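Local coordinates for probable tagatose 6-phosphate kinase (Sinorhizobium meliloti, PDB 3TXV), which probably acts as a tagatose-6-phosphate kinase in carbohydrate metabolism, and belongs to the GatZ/KbaZ-like family of tagatose-1,6-bisphosphate aldolase subunits, at residues Val326-Pro331 with Leu347-Ser352; Gly302-Ala307 with Ala313-Thr318; Ala209-Ala214 with Gly218-Val223; Leu286-Gly291 with Gln420-Ala425. One frame throughout, in Å; residues are numbered along the deposited sequence.

Contact 1. Residues Val326-Pro331 with Leu347-Ser352; sequences VMREEP and LQRHFS
M327 and R349 mark the closest approach of the two backbones, their CA atoms lying 7.5 Å apart. M327 sits in the last turn of helix 319-329, which the chain leaves at E330, the residue before P331; R349 lies near the end of helix 342-351. Both point their CB atoms at the opposite segment, and the two side chains run antiparallel, each passing alongside the other. CB of M327 rests on CD of R349, at 3.7 Å, while CE of M327 reaches back along the arginine to its CG, at 3.6 Å. M327, modelled as selenomethionine, suits this place because a long, unbranched, flexible chain can lie along the methylene groups of an arginine. R328 comes in from beside it. Its CG stands 3.5 Å above the plane of the R349 guanidinium, toward the rim of that face, and the two guanidinium planes are turned 48° apart. No hydrogen bond joins the segments; the polar end of R349 is instead held by a salt bridge from NE to E324 and a cation-pi contact with W334. W334 also donates NE1 to the carbonyl of M327, which fastens the same helix end. With NE of R328 4.7 Å from NH2 of R349, two like charges are close, and the carboxylate of E324 probably offsets much of the cost of holding the charge of R349 in a buried place, while its methylene stem packs on M327.

Contact 2. Residues Gly302-Ala307 with Ala313-Thr318; sequences GLDQIA and AARERT
OD1 of D304 is gripped by both terminal nitrogens of R315: NH1 at 2.8 Å and NH2 at 3.0 Å. The salt bridge is end-on, with both N-H groups turned to a single oxygen that lies near the guanidinium plane. The carboxylate, by contrast, is rotated 82° from that plane. NH1 comes almost straight on to OD1, in line with its C-O bond, whereas NH2 meets the same oxygen from above the carboxylate plane. A weak bond from NH2 to the backbone O of D304, 3.1 Å long, adds a second acceptor on the same residue. D304 reaches this position with CG anti to its own backbone N (chi1 -172°), and R315 arrives through bends at chi2 and chi3. The contact spans the loop by which helix 290-310 passes into helix 319-329, with T318 at the N-cap position of the second helix. D304 also receives the first backbone N-H groups of that helix, L319 N on OD1 and A320 N on OD2, so an aspartate suits the place: its short carboxylate can answer an arginine and a helix start together, and both would favour its negative charge. Beside OD2 lies the methyl CG2 of T318, at 3.4 Å. A307, one turn beyond D304, has a side chain small enough to let the guanidinium lie against it, and its CB sits over one face, 3.6 Å from NH2. E372, L373 and L376 of helix 364-376 also touch the R315 side chain.

Contact 3. Residues Ala209-Ala214 with Gly218-Val223; sequences AAFEEA and GAFSRV
F211 directs its CB toward the segment of F220, and the contact can be followed outward along its side chain. At the base, CB of F211 lies 3.9 Å from CB of F220. CG comes next and meets both that same CB and the ring atom CD1 of F220, the latter at 4.0 Å. On one flank of the ring, CD2 makes the nearest approach, 3.6 Å from CB of F220, and it also passes near the backbone N of that residue. The F211 side chain also packs on A153 and A156 of helix 145-161, whose small side chains leave room for a large ring. The two rings form an edge-to-face pair, centroids 5.5 Å apart and planes inclined at 61°, with the edge of F220 directed at the face of F211. With CG anti to the backbone N (chi1 -178°), the F220 ring lies against helix 197-214, touching V204 and R208. Just after it, S221 donates OG to the carbonyl of G218, at 2.7 Å, and a type I turn from F220 to V223 leads the chain into strand 223-227. R222, within the turn, forms a salt bridge with E160. After helix 197-214 the chain thus turns back through the short helix 217-220 to the next strand, the return half of a beta-alpha-beta crossover in a TIM barrel.

Contact 4. Residues Leu286-Gly291 with Gln420-Ala425; sequences LKVGPG and QDYFAA
Y422, L286 and V288 bury the most surface here, the tyrosine ring meeting two residues of the barrel's last strand. Y422 projects from the C-terminal helix 407-424 toward strand 283-288. V288 covers one face of the ring: its CB lies 4.1 Å from the ring centroid, 29° off the normal, in a CH-pi contact. The two methyls divide the work, CG1 standing 4.2 Å above the ring centre while CG2 comes to 3.5 Å from OH. A beta-branched residue suits the place, since its branch at CB spreads two methyls over a flat ring while its backbone stays in a strand. L286 approaches differently, its CB meeting CD2 at the ring's edge at 4.1 Å. The intervening K287 points the other way, where its NZ forms salt bridges with E263 and D94. The backbones of L286 and V288 bond to strand 23-26, whose P24 also touches Y422, so the helix packs against the outside of the barrel where the eighth strand joins the first. The tyrosine suits this interface because its ring fills an apolar seam and its OH gives a weak hydrogen bond to T267 O. Across the segments no hydrogen bond forms, so the attachment rests on shape and apolar burial, with the buried hydroxyl given a polar partner in the loop beyond strand 261-264.

How the contacts relate
The four contacts sample a TIM barrel from its wall to its outer helices. Contacts 1 and 4 are buried, contacts 2 and 3 only partly so. Contact 4, nearest the chain's centre, alone joins a barrel strand to the C-terminal helix, by apolar burial; contacts 1 and 2 are nested in the helix-rich excursion it closes. Contact 2 ties helix 290-310 to the entry of helix 319-329 by a salt bridge at a partly exposed connection, and contact 1 packs the far end of that helix on an arginine stem. Contact 3, an aromatic pair, lies on the opposite side of the chain's centre from contacts 1 and 2, about 56 Å from contact 2 between centres.

Contact 1. Residues Val326-Pro331 with Leu347-Ser352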
# COMPACT_ATOMS: atom_id res chain seq x y z
N VAL A 326 21.62 -4.44 -8.80
CA VAL A 326 20.44 -5.26 -8.94
C VAL A 326 19.31 -4.65 -9.72
O VAL A 326 18.64 -5.30 -10.47
CB VAL A 326 19.95 -5.62 -7.61
CG1 VAL A 326 18.57 -5.98 -7.68
CG2 VAL A 326 20.72 -6.71 -7.11
N MSE A 327 19.08 -3.37 -9.50
CA MSE A 327 18.11 -2.61 -10.24
C MSE A 327 18.55 -2.47 -11.67
O MSE A 327 17.74 -2.36 -12.55
CB MSE A 327 17.90 -1.24 -9.60
CG MSE A 327 16.68 -1.11 -8.72
SE MSE A 327 16.66 0.40 -7.73
CE MSE A 327 15.30 1.14 -8.51
N ARG A 328 19.84 -2.40 -11.90
CA ARG A 328 20.37 -2.10 -13.23
C ARG A 328 20.34 -3.35 -14.09
O ARG A 328 20.25 -3.28 -15.33
CB ARG A 328 21.78 -1.50 -13.14
CG ARG A 328 21.81 0.04 -13.02
CD ARG A 328 23.22 0.62 -13.23
NE ARG A 328 23.66 0.34 -14.58
CZ ARG A 328 24.89 0.01 -14.97
NH1 ARG A 328 25.90 -0.08 -14.12
NH2 ARG A 328 25.09 -0.26 -16.27
N GLU A 329 20.35 -4.49 -13.41
CA GLU A 329 20.38 -5.80 -14.01
C GLU A 329 18.97 -6.27 -14.34
O GLU A 329 18.78 -7.05 -15.26
CB GLU A 329 21.01 -6.79 -13.02
CG GLU A 329 22.52 -6.85 -13.13
CD GLU A 329 23.24 -7.26 -11.86
OE1 GLU A 329 22.73 -8.16 -11.15
OE2 GLU A 329 24.33 -6.71 -11.58
N GLU A 330 17.98 -5.81 -13.59
CA GLU A 330 16.63 -6.31 -13.73
C GLU A 330 15.65 -5.17 -13.70
O GLU A 330 14.85 -5.06 -12.77
CB GLU A 330 16.34 -7.35 -12.66
CG GLU A 330 17.18 -8.62 -12.84
CD GLU A 330 17.01 -9.62 -11.70
OE1 GLU A 330 15.91 -9.70 -11.11
OE2 GLU A 330 18.00 -10.33 -11.40
N PRO A 331 15.67 -4.34 -14.75
CA PRO A 331 14.95 -3.06 -14.89
C PRO A 331 13.42 -3.14 -14.94
O PRO A 331 12.77 -2.13 -14.73
CB PRO A 331 15.49 -2.50 -16.22
CG PRO A 331 16.66 -3.38 -16.62
CD PRO A 331 16.31 -4.71 -16.03
N LEU A 347 19.77 8.92 -10.06
CA LEU A 347 19.11 9.66 -9.02
C LEU A 347 17.78 9.00 -8.65
O LEU A 347 17.51 8.73 -7.49
CB LEU A 347 18.95 11.12 -9.46
CG LEU A 347 17.85 12.04 -8.91
CD1 LEU A 347 17.85 12.03 -7.44
CD2 LEU A 347 18.10 13.41 -9.37
N GLN A 348 16.96 8.72 -9.64
CA GLN A 348 15.63 8.23 -9.39
C GLN A 348 15.50 6.78 -8.98
O GLN A 348 14.51 6.41 -8.35
CB GLN A 348 14.73 8.50 -10.58
CG GLN A 348 13.70 9.49 -10.22
CD GLN A 348 14.11 10.85 -10.60
OE1 GLN A 348 14.63 11.04 -11.70
NE2 GLN A 348 13.88 11.83 -9.72
N ARG A 349 16.47 5.95 -9.34
CA ARG A 349 16.44 4.58 -8.86
C ARG A 349 16.45 4.54 -7.33
O ARG A 349 15.83 3.66 -6.73
CB ARG A 349 17.60 3.78 -9.43
CG ARG A 349 17.27 3.14 -10.74
CD ARG A 349 18.29 2.09 -11.14
NE ARG A 349 19.63 2.62 -11.38
CZ ARG A 349 19.98 3.34 -12.43
NH1 ARG A 349 19.07 3.65 -13.35
NH2 ARG A 349 21.24 3.77 -12.56
N HIS A 350 17.12 5.52 -6.71
CA HIS A 350 17.27 5.55 -5.26
C HIS A 350 16.34 6.55 -4.58
O HIS A 350 15.84 6.31 -3.45
CB HIS A 350 18.75 5.83 -4.88
CG HIS A 350 19.71 4.89 -5.52
ND1 HIS A 350 20.00 3.65 -5.00
CD2 HIS A 350 20.38 4.96 -6.69
CE1 HIS A 350 20.82 3.00 -5.81
NE2 HIS A 350 21.07 3.79 -6.84
N PHE A 351 16.08 7.66 -5.26
CA PHE A 351 15.53 8.79 -4.53
C PHE A 351 14.11 9.18 -4.81
O PHE A 351 13.50 9.89 -4.02
CB PHE A 351 16.49 9.95 -4.58
CG PHE A 351 17.78 9.64 -3.91
CD1 PHE A 351 17.84 9.47 -2.52
CD2 PHE A 351 18.93 9.44 -4.65
CE1 PHE A 351 19.02 9.14 -1.87
CE2 PHE A 351 20.15 9.12 -3.99
CZ PHE A 351 20.17 8.98 -2.60
N SER A 352 13.56 8.67 -5.90
CA SER A 352 12.26 9.14 -6.31
C SER A 352 11.18 8.65 -5.38
O SER A 352 11.26 7.54 -4.86
CB SER A 352 11.94 8.66 -7.71
OG SER A 352 10.59 8.22 -7.78

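Contact 2. Residues Gly302-Ala307 with Ala313-Thr318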
# COMPACT_ATOMS: atom_id res chain seq x y z
N GLY A 302 20.88 5.47 5.41
CA GLY A 302 21.55 5.98 6.62
C GLY A 302 22.41 4.94 7.36
O GLY A 302 23.63 5.12 7.56
N LEU A 303 21.78 3.82 7.71
CA LEU A 303 22.50 2.71 8.36
C LEU A 303 23.62 2.19 7.48
O LEU A 303 24.70 1.83 7.96
CB LEU A 303 21.55 1.58 8.75
CG LEU A 303 20.58 2.00 9.84
CD1 LEU A 303 19.55 0.93 10.15
CD2 LEU A 303 21.36 2.35 11.03
N ASP A 304 23.38 2.15 6.18
CA ASP A 304 24.42 1.78 5.26
C ASP A 304 25.63 2.70 5.45
O ASP A 304 26.75 2.21 5.59
CB ASP A 304 23.91 1.80 3.84
CG ASP A 304 24.91 1.24 2.85
OD1 ASP A 304 25.54 0.21 3.16
OD2 ASP A 304 25.04 1.85 1.76
N GLN A 305 25.41 4.03 5.50
CA GLN A 305 26.55 4.96 5.60
C GLN A 305 27.20 4.97 6.98
O GLN A 305 28.40 5.15 7.12
CB GLN A 305 26.18 6.38 5.19
CG GLN A 305 25.55 6.51 3.84
CD GLN A 305 24.47 7.59 3.86
OE1 GLN A 305 24.76 8.78 3.84
NE2 GLN A 305 23.21 7.16 3.95
N ILE A 306 26.42 4.78 8.03
CA ILE A 306 26.99 4.61 9.34
C ILE A 306 27.94 3.39 9.37
O ILE A 306 29.06 3.47 9.90
CB ILE A 306 25.91 4.50 10.35
CG1 ILE A 306 25.50 5.89 10.78
CG2 ILE A 306 26.32 3.63 11.52
CD1 ILE A 306 24.09 5.90 11.33
N ALA A 307 27.49 2.30 8.78
CA ALA A 307 28.28 1.09 8.75
C ALA A 307 29.54 1.28 7.89
O ALA A 307 30.58 0.70 8.17
CB ALA A 307 27.43 -0.08 8.22
N ALA A 313 35.94 -1.82 6.55
CA ALA A 313 36.62 -2.99 6.02
C ALA A 313 35.66 -4.13 5.82
O ALA A 313 35.85 -4.94 4.90
CB ALA A 313 37.74 -3.44 6.96
N ALA A 314 34.63 -4.19 6.66
CA ALA A 314 33.87 -5.41 6.85
C ALA A 314 32.90 -5.75 5.72
O ALA A 314 32.08 -6.68 5.86
CB ALA A 314 33.17 -5.36 8.20
N ARG A 315 33.00 -5.02 4.61
CA ARG A 315 32.02 -5.18 3.52
C ARG A 315 32.57 -5.13 2.08
O ARG A 315 33.00 -4.07 1.58
CB ARG A 315 30.87 -4.19 3.70
CG ARG A 315 29.54 -4.86 3.94
CD ARG A 315 28.62 -4.12 4.94
NE ARG A 315 28.74 -2.66 4.94
CZ ARG A 315 27.78 -1.81 4.58
NH1 ARG A 315 26.60 -2.23 4.14
NH2 ARG A 315 28.03 -0.50 4.65
N GLU A 316 32.53 -6.30 1.41
CA GLU A 316 32.84 -6.41 -0.02
C GLU A 316 32.22 -5.21 -0.71
O GLU A 316 32.92 -4.43 -1.35
N ARG A 317 30.91 -5.03 -0.54
CA ARG A 317 30.16 -3.94 -1.19
C ARG A 317 29.07 -3.29 -0.30
O ARG A 317 28.60 -3.87 0.70
CB ARG A 317 29.58 -4.38 -2.61
N THR A 318 28.72 -2.07 -0.70
CA THR A 318 27.81 -1.15 0.01
C THR A 318 26.31 -1.55 -0.17
O THR A 318 25.98 -2.18 -1.17
CB THR A 318 28.16 0.30 -0.50
OG1 THR A 318 28.90 0.97 0.51
CG2 THR A 318 26.99 1.13 -0.88

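Contact 3. Residues Ala209-Ala214 with Gly218-Val223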
# COMPACT_ATOMS: atom_id res chain seq x y z
N ALA A 209 -27.78 -1.14 -9.16
CA ALA A 209 -28.67 -1.77 -10.14
C ALA A 209 -28.14 -3.14 -10.54
O ALA A 209 -28.85 -4.15 -10.45
CB ALA A 209 -28.85 -0.88 -11.38
N ALA A 210 -26.87 -3.15 -10.94
CA ALA A 210 -26.17 -4.35 -11.38
C ALA A 210 -26.03 -5.40 -10.28
O ALA A 210 -25.91 -6.58 -10.58
CB ALA A 210 -24.81 -3.98 -11.95
N PHE A 211 -26.05 -4.98 -9.02
CA PHE A 211 -25.99 -5.94 -7.89
C PHE A 211 -27.28 -6.68 -7.60
O PHE A 211 -27.25 -7.83 -7.15
CB PHE A 211 -25.52 -5.26 -6.63
CG PHE A 211 -24.06 -5.28 -6.47
CD1 PHE A 211 -23.24 -4.59 -7.37
CD2 PHE A 211 -23.48 -5.98 -5.43
CE1 PHE A 211 -21.87 -4.60 -7.23
CE2 PHE A 211 -22.09 -5.98 -5.27
CZ PHE A 211 -21.28 -5.29 -6.18
N GLU A 212 -28.38 -5.99 -7.77
CA GLU A 212 -29.68 -6.56 -7.76
C GLU A 212 -29.95 -7.45 -8.97
O GLU A 212 -30.49 -8.50 -8.85
CB GLU A 212 -30.69 -5.45 -7.60
CG GLU A 212 -30.29 -4.46 -6.55
CD GLU A 212 -31.08 -3.17 -6.60
OE1 GLU A 212 -31.40 -2.74 -7.70
OE2 GLU A 212 -31.36 -2.57 -5.55
N GLU A 213 -29.50 -7.05 -10.13
CA GLU A 213 -29.75 -7.78 -11.36
C GLU A 213 -29.11 -9.08 -11.14
O GLU A 213 -29.54 -10.10 -11.62
CB GLU A 213 -29.16 -7.09 -12.58
N ALA A 214 -27.99 -8.98 -10.48
CA ALA A 214 -27.15 -10.04 -9.99
C ALA A 214 -27.80 -10.95 -8.96
O ALA A 214 -27.51 -12.12 -8.95
CB ALA A 214 -25.86 -9.51 -9.50
N GLY A 218 -27.61 -8.33 -1.04
CA GLY A 218 -27.07 -8.47 0.29
C GLY A 218 -25.62 -8.06 0.40
O GLY A 218 -25.30 -7.44 1.36
N ALA A 219 -24.76 -8.37 -0.55
CA ALA A 219 -23.40 -7.86 -0.49
C ALA A 219 -23.38 -6.35 -0.67
O ALA A 219 -22.62 -5.66 0.02
CB ALA A 219 -22.51 -8.56 -1.50
N PHE A 220 -24.21 -5.82 -1.56
CA PHE A 220 -24.18 -4.39 -1.83
C PHE A 220 -24.42 -3.54 -0.60
O PHE A 220 -23.99 -2.40 -0.56
CB PHE A 220 -25.15 -3.97 -2.92
CG PHE A 220 -25.09 -2.51 -3.24
CD1 PHE A 220 -24.14 -2.02 -4.13
CD2 PHE A 220 -25.96 -1.60 -2.62
CE1 PHE A 220 -24.07 -0.63 -4.44
CE2 PHE A 220 -25.89 -0.21 -2.90
CZ PHE A 220 -24.94 0.27 -3.81
N SER A 221 -25.14 -4.07 0.38
CA SER A 221 -25.39 -3.34 1.61
C SER A 221 -24.11 -3.21 2.43
O SER A 221 -23.97 -2.27 3.24
CB SER A 221 -26.50 -4.00 2.44
OG SER A 221 -26.20 -5.36 2.74
N ARG A 222 -23.18 -4.14 2.21
CA ARG A 222 -21.88 -4.14 2.86
C ARG A 222 -20.82 -3.47 2.00
O ARG A 222 -19.61 -3.66 2.23
CB ARG A 222 -21.45 -5.57 3.17
CG ARG A 222 -22.21 -6.23 4.31
CD ARG A 222 -21.66 -7.59 4.65
NE ARG A 222 -21.85 -8.55 3.56
CZ ARG A 222 -22.98 -9.25 3.36
NH1 ARG A 222 -24.02 -9.11 4.19
NH2 ARG A 222 -23.06 -10.09 2.34
N VAL A 223 -21.26 -2.69 1.01
CA VAL A 223 -20.33 -1.86 0.27
C VAL A 223 -20.14 -0.59 1.07
O VAL A 223 -21.08 0.20 1.24
CB VAL A 223 -20.80 -1.49 -1.15
CG1 VAL A 223 -19.93 -0.38 -1.73
CG2 VAL A 223 -20.76 -2.70 -2.09

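Contact 4. Residues Leu286-Gly291 with Gln420-Ala425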
# COMPACT_ATOMS: atom_id res chain seq x y z
N LEU A 286 -7.46 5.76 3.95
CA LEU A 286 -6.25 6.37 3.44
C LEU A 286 -5.27 5.29 3.10
O LEU A 286 -4.71 4.66 3.98
CB LEU A 286 -5.64 7.24 4.55
CG LEU A 286 -6.50 8.41 4.98
CD1 LEU A 286 -6.16 8.80 6.39
CD2 LEU A 286 -6.32 9.58 3.99
N LYS A 287 -4.97 5.11 1.84
CA LYS A 287 -4.02 4.10 1.49
C LYS A 287 -2.63 4.66 1.39
O LYS A 287 -2.38 5.58 0.65
CB LYS A 287 -4.39 3.50 0.16
CG LYS A 287 -5.59 2.63 0.20
CD LYS A 287 -5.63 1.73 -0.99
CE LYS A 287 -5.62 0.29 -0.60
NZ LYS A 287 -6.70 -0.46 -1.21
N VAL A 288 -1.72 4.13 2.16
CA VAL A 288 -0.36 4.53 2.04
C VAL A 288 0.37 3.27 1.82
O VAL A 288 0.05 2.30 2.40
CB VAL A 288 0.09 5.17 3.29
CG1 VAL A 288 -0.15 4.29 4.41
CG2 VAL A 288 1.49 5.60 3.20
N GLY A 289 1.35 3.31 0.95
CA GLY A 289 2.30 2.24 0.76
C GLY A 289 3.70 2.74 0.58
O GLY A 289 4.56 2.51 1.37
N PRO A 290 3.91 3.44 -0.51
CA PRO A 290 5.20 3.89 -0.97
C PRO A 290 5.87 4.79 0.00
O PRO A 290 7.03 4.74 0.23
CB PRO A 290 4.84 4.61 -2.23
CG PRO A 290 3.72 3.85 -2.74
CD PRO A 290 3.06 3.13 -1.65
N GLY A 291 5.10 5.62 0.64
CA GLY A 291 5.66 6.45 1.65
C GLY A 291 6.26 5.62 2.74
O GLY A 291 7.02 6.13 3.48
N GLN A 420 2.76 7.44 12.41
CA GLN A 420 2.22 8.37 13.41
C GLN A 420 1.24 9.33 12.77
O GLN A 420 0.16 9.56 13.34
CB GLN A 420 3.32 9.20 14.11
CG GLN A 420 3.63 8.83 15.57
CD GLN A 420 4.63 9.82 16.25
OE1 GLN A 420 5.59 9.41 16.96
NE2 GLN A 420 4.40 11.11 16.03
N ASP A 421 1.57 9.88 11.60
CA ASP A 421 0.71 10.92 11.04
C ASP A 421 -0.63 10.36 10.56
O ASP A 421 -1.63 11.06 10.58
CB ASP A 421 1.40 11.70 9.91
CG ASP A 421 2.67 12.43 10.37
OD1 ASP A 421 2.70 12.97 11.50
OD2 ASP A 421 3.64 12.44 9.57
N TYR A 422 -0.64 9.10 10.15
CA TYR A 422 -1.87 8.50 9.65
C TYR A 422 -2.81 8.22 10.80
O TYR A 422 -4.00 8.52 10.71
CB TYR A 422 -1.59 7.27 8.79
CG TYR A 422 -1.10 7.67 7.41
CD1 TYR A 422 0.25 7.88 7.17
CD2 TYR A 422 -1.99 7.89 6.36
CE1 TYR A 422 0.71 8.28 5.92
CE2 TYR A 422 -1.54 8.30 5.10
CZ TYR A 422 -0.18 8.49 4.89
OH TYR A 422 0.30 8.89 3.66
N PHE A 423 -2.30 7.70 11.90
CA PHE A 423 -3.16 7.47 13.03
C PHE A 423 -3.59 8.80 13.67
O PHE A 423 -4.68 8.91 14.21
CB PHE A 423 -2.50 6.53 14.03
CG PHE A 423 -2.41 5.13 13.54
CD1 PHE A 423 -3.42 4.22 13.82
CD2 PHE A 423 -1.33 4.71 12.77
CE1 PHE A 423 -3.33 2.90 13.36
CE2 PHE A 423 -1.24 3.41 12.29
CZ PHE A 423 -2.24 2.51 12.59
N ALA A 424 -2.74 9.81 13.59
CA ALA A 424 -3.10 11.10 14.12
C ALA A 424 -4.34 11.65 13.41
O ALA A 424 -5.18 12.34 14.01
CB ALA A 424 -1.96 12.08 13.99
N ALA A 425 -4.45 11.34 12.12
CA ALA A 425 -5.59 11.80 11.38
C ALA A 425 -6.80 10.91 11.66
O ALA A 425 -7.90 11.21 11.24
CB ALA A 425 -5.26 11.87 9.92